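Local structure of cyclopenase asqI (Emericella nidulans, 5YY3) at residues His443-Leu448 with Tyr644-Phe649. The protein is a zinc-dependent cyclopenase of the tyrosinase family that converts 4'-methoxycyclopenin into 4'-methoxyviridicatin during aspoquinolone biosynthesis. Numbering follows the deposited sequence.
Sequences HITTFL and YRTTKF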
ATOM      1  N   HIS A 443      -1.117 -27.988 -11.446  1.00 25.21           N
ATOM      2  CA  HIS A 443      -1.685 -27.011 -10.516  1.00 24.32           C
ATOM      3  C   HIS A 443      -1.469 -27.525  -9.107  1.00 26.83           C
ATOM      4  O   HIS A 443      -2.172 -28.439  -8.653  1.00 26.45           O
ATOM      5  CB  HIS A 443      -3.182 -26.751 -10.789  1.00 24.24           C
ATOM      6  CG  HIS A 443      -3.452 -26.205 -12.162  1.00 32.10           C
ATOM      7  ND1 HIS A 443      -3.814 -24.892 -12.385  1.00 32.01           N
ATOM      8  CD2 HIS A 443      -3.369 -26.785 -13.383  1.00 30.73           C
ATOM      9  CE1 HIS A 443      -3.951 -24.691 -13.684  1.00 29.97           C
ATOM     10  NE2 HIS A 443      -3.685 -25.823 -14.314  1.00 33.14           N
ATOM     11  N   ILE A 444      -0.482 -26.948  -8.423  1.00 23.31           N
ATOM     12  CA  ILE A 444      -0.136 -27.400  -7.084  1.00 24.06           C
ATOM     13  C   ILE A 444      -0.271 -26.273  -6.044  1.00 26.55           C
ATOM     14  O   ILE A 444      -0.523 -25.103  -6.384  1.00 23.08           O
ATOM     15  CB  ILE A 444       1.283 -28.000  -7.068  1.00 20.02           C
ATOM     16  CG1 ILE A 444       2.328 -26.963  -7.480  1.00 22.19           C
ATOM     17  CG2 ILE A 444       1.354 -29.217  -8.018  1.00 21.91           C
ATOM     18  CD1 ILE A 444       3.767 -27.525  -7.517  1.00 19.90           C
ATOM     19  N   THR A 445      -0.109 -26.629  -4.774  1.00 26.53           N
ATOM     20  CA  THR A 445      -0.615 -25.782  -3.700  1.00 25.45           C
ATOM     21  C   THR A 445       0.320 -25.617  -2.485  1.00 24.26           C
ATOM     22  O   THR A 445       0.867 -26.583  -1.950  1.00 23.28           O
ATOM     23  CB  THR A 445      -1.958 -26.335  -3.213  1.00 23.78           C
ATOM     24  OG1 THR A 445      -2.781 -26.575  -4.352  1.00 27.87           O
ATOM     25  CG2 THR A 445      -2.655 -25.352  -2.291  1.00 25.34           C
ATOM     26  N   THR A 446       0.480 -24.374  -2.063  1.00 24.85           N
ATOM     27  CA  THR A 446       1.164 -24.063  -0.823  1.00 25.23           C
ATOM     28  C   THR A 446       0.154 -23.494   0.160  1.00 24.92           C
ATOM     29  O   THR A 446      -0.950 -23.098  -0.230  1.00 25.89           O
ATOM     30  CB  THR A 446       2.271 -23.049  -1.041  1.00 22.74           C
ATOM     31  OG1 THR A 446       1.685 -21.807  -1.448  1.00 17.39           O
ATOM     32  CG2 THR A 446       3.242 -23.545  -2.119  1.00 19.07           C
ATOM     33  N   PHE A 447       0.524 -23.444   1.429  1.00 23.36           N
ATOM     34  CA  PHE A 447      -0.331 -22.830   2.429  1.00 25.10           C
ATOM     35  C   PHE A 447       0.508 -22.066   3.448  1.00 25.83           C
ATOM     36  O   PHE A 447       1.684 -22.373   3.678  1.00 21.08           O
ATOM     37  CB  PHE A 447      -1.212 -23.876   3.124  1.00 25.34           C
ATOM     38  CG  PHE A 447      -0.463 -25.086   3.632  1.00 24.61           C
ATOM     39  CD1 PHE A 447       0.153 -25.068   4.878  1.00 23.87           C
ATOM     40  CD2 PHE A 447      -0.407 -26.252   2.881  1.00 25.02           C
ATOM     41  CE1 PHE A 447       0.836 -26.192   5.357  1.00 26.08           C
ATOM     42  CE2 PHE A 447       0.266 -27.374   3.355  1.00 26.94           C
ATOM     43  CZ  PHE A 447       0.895 -27.338   4.594  1.00 26.19           C
ATOM     44  N   LEU A 448      -0.107 -21.051   4.034  1.00 23.13           N
ATOM     45  CA  LEU A 448       0.509 -20.288   5.101  1.00 22.63           C
ATOM     46  C   LEU A 448      -0.307 -20.540   6.351  1.00 21.24           C
ATOM     47  O   LEU A 448      -1.446 -20.127   6.429  1.00 24.66           O
ATOM     48  CB  LEU A 448       0.566 -18.794   4.753  1.00 19.07           C
ATOM     49  CG  LEU A 448       1.520 -18.556   3.576  1.00 21.67           C
ATOM     50  CD1 LEU A 448       1.077 -17.448   2.648  1.00 18.48           C
ATOM     51  CD2 LEU A 448       2.948 -18.300   4.064  1.00 17.87           C
ATOM     52  N   TYR A 644      -0.201 -22.195  -6.493  1.00 24.95           N
ATOM     53  CA  TYR A 644      -1.290 -21.433  -5.887  1.00 25.50           C
ATOM     54  C   TYR A 644      -1.062 -21.250  -4.393  1.00 24.60           C
ATOM     55  O   TYR A 644      -0.829 -22.210  -3.655  1.00 24.90           O
ATOM     56  CB  TYR A 644      -2.641 -22.138  -6.097  1.00 25.93           C
ATOM     57  CG  TYR A 644      -3.098 -22.209  -7.537  1.00 28.13           C
ATOM     58  CD1 TYR A 644      -2.484 -23.077  -8.438  1.00 24.53           C
ATOM     59  CD2 TYR A 644      -4.162 -21.423  -7.992  1.00 27.04           C
ATOM     60  CE1 TYR A 644      -2.900 -23.141  -9.763  1.00 26.03           C
ATOM     61  CE2 TYR A 644      -4.583 -21.478  -9.308  1.00 27.29           C
ATOM     62  CZ  TYR A 644      -3.949 -22.340 -10.189  1.00 28.11           C
ATOM     63  OH  TYR A 644      -4.359 -22.404 -11.498  1.00 34.03           O
ATOM     64  N   ARG A 645      -1.155 -20.003  -3.953  1.00 23.97           N
ATOM     65  CA  ARG A 645      -0.991 -19.648  -2.557  1.00 26.29           C
ATOM     66  C   ARG A 645      -2.324 -19.709  -1.825  1.00 27.99           C
ATOM     67  O   ARG A 645      -3.366 -19.337  -2.375  1.00 27.37           O
ATOM     68  CB  ARG A 645      -0.393 -18.246  -2.451  1.00 23.65           C
ATOM     69  CG  ARG A 645      -0.037 -17.818  -1.069  1.00 22.33           C
ATOM     70  CD  ARG A 645       0.742 -16.520  -1.126  1.00 23.69           C
ATOM     71  NE  ARG A 645      -0.106 -15.363  -1.374  1.00 23.16           N
ATOM     72  CZ  ARG A 645       0.185 -14.403  -2.248  1.00 26.83           C
ATOM     73  NH1 ARG A 645       1.299 -14.484  -2.974  1.00 21.81           N
ATOM     74  NH2 ARG A 645      -0.638 -13.373  -2.400  1.00 23.61           N
ATOM     75  N   THR A 646      -2.256 -20.145  -0.569  1.00 29.12           N
ATOM     76  CA  THR A 646      -3.408 -20.439   0.282  1.00 22.73           C
ATOM     77  C   THR A 646      -3.084 -20.025   1.723  1.00 24.27           C
ATOM     78  O   THR A 646      -1.913 -19.977   2.104  1.00 24.25           O
ATOM     79  CB  THR A 646      -3.744 -21.951   0.177  1.00 26.77           C
ATOM     80  OG1 THR A 646      -4.764 -22.147  -0.809  1.00 32.19           O
ATOM     81  CG2 THR A 646      -4.156 -22.572   1.487  1.00 29.05           C
ATOM     82  N   THR A 647      -4.100 -19.700   2.513  1.00 26.93           N
ATOM     83  CA  THR A 647      -3.925 -19.460   3.939  1.00 25.49           C
ATOM     84  C   THR A 647      -4.639 -20.546   4.766  1.00 27.64           C
ATOM     85  O   THR A 647      -5.826 -20.771   4.562  1.00 25.93           O
ATOM     86  CB  THR A 647      -4.476 -18.089   4.344  1.00 23.07           C
ATOM     87  OG1 THR A 647      -3.884 -17.075   3.523  1.00 26.92           O
ATOM     88  CG2 THR A 647      -4.148 -17.804   5.797  1.00 23.43           C
ATOM     89  N   LYS A 648      -3.948 -21.209   5.695  1.00 26.06           N
ATOM     90  CA  LYS A 648      -4.636 -22.147   6.587  1.00 24.50           C
ATOM     91  C   LYS A 648      -4.542 -21.695   8.031  1.00 27.99           C
ATOM     92  O   LYS A 648      -3.510 -21.883   8.683  1.00 29.90           O
ATOM     93  CB  LYS A 648      -4.083 -23.570   6.449  1.00 24.91           C
ATOM     94  CG  LYS A 648      -4.316 -24.161   5.080  1.00 35.76           C
ATOM     95  CD  LYS A 648      -4.375 -25.686   5.093  1.00 39.40           C
ATOM     96  CE  LYS A 648      -3.116 -26.322   5.669  1.00 36.52           C
ATOM     97  NZ  LYS A 648      -2.981 -27.734   5.166  1.00 41.85           N
ATOM     98  N   PHE A 649      -5.635 -21.108   8.525  1.00 25.10           N
ATOM     99  CA  PHE A 649      -5.713 -20.555   9.867  1.00 25.11           C
ATOM    100  C   PHE A 649      -5.625 -21.619  10.974  1.00 27.19           C
ATOM    101  O   PHE A 649      -6.248 -22.691  10.892  1.00 39.75           O
ATOM    102  CB  PHE A 649      -7.014 -19.749  10.004  1.00 27.95           C
ATOM    103  CG  PHE A 649      -7.035 -18.491   9.168  1.00 27.85           C
ATOM    104  CD1 PHE A 649      -6.307 -17.373   9.554  1.00 24.42           C
ATOM    105  CD2 PHE A 649      -7.769 -18.428   7.992  1.00 27.92           C
ATOM    106  CE1 PHE A 649      -6.305 -16.223   8.781  1.00 25.76           C
ATOM    107  CE2 PHE A 649      -7.780 -17.275   7.218  1.00 24.32           C
ATOM    108  CZ  PHE A 649      -7.056 -16.172   7.616  1.00 23.65           C
TER
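Lys648 lays the end of its side chain over one face of the Phe447 ring, with NZ 3.7 Å from the centroid of that ring and 10° off the normal, which qualifies as a cation-pi contact. Its CE sits above the same face, close to CG and CD1 of Phe447, and adds a CH-pi contact. A bend at chi3 (-57°) turns the lysine chain so that both atoms lie over the ring, while CG packs on Phe447 CB. Thr646 CG2 touches the same Phe447 CB, at 3.6 Å. At the other end, His443 ND1 and Tyr644 OH share a hydrogen bond of 2.7 Å in which either may be the donor. The two rings meet rim to rim, their planes at 34°; neither ring lies over the face of the other, so the geometry is that of a hydrogen-bonded pair and not of a stack. Between these ends the backbones run in parallel register: Tyr644 N donates to Ile444 O (2.9 Å), and Thr446 N to Tyr644 O (3.0 Å, nearly straight). Further on, Leu448 N donates a more bent hydrogen bond to Thr646 O (2.9 Å), and Lys648 N donates to Leu448 O (2.8 Å) from above the carbonyl plane. Leu448 CD1 meets the aliphatic CG and CD of Arg645, whose guanidinium forms a salt bridge with Asp165 of the second subunit. The pairing thus prolongs the parallel match of strands 443-449 and 636-644 in the Ig-like beta domain, with strand 461-475 antiparallel on the other side of 443-449.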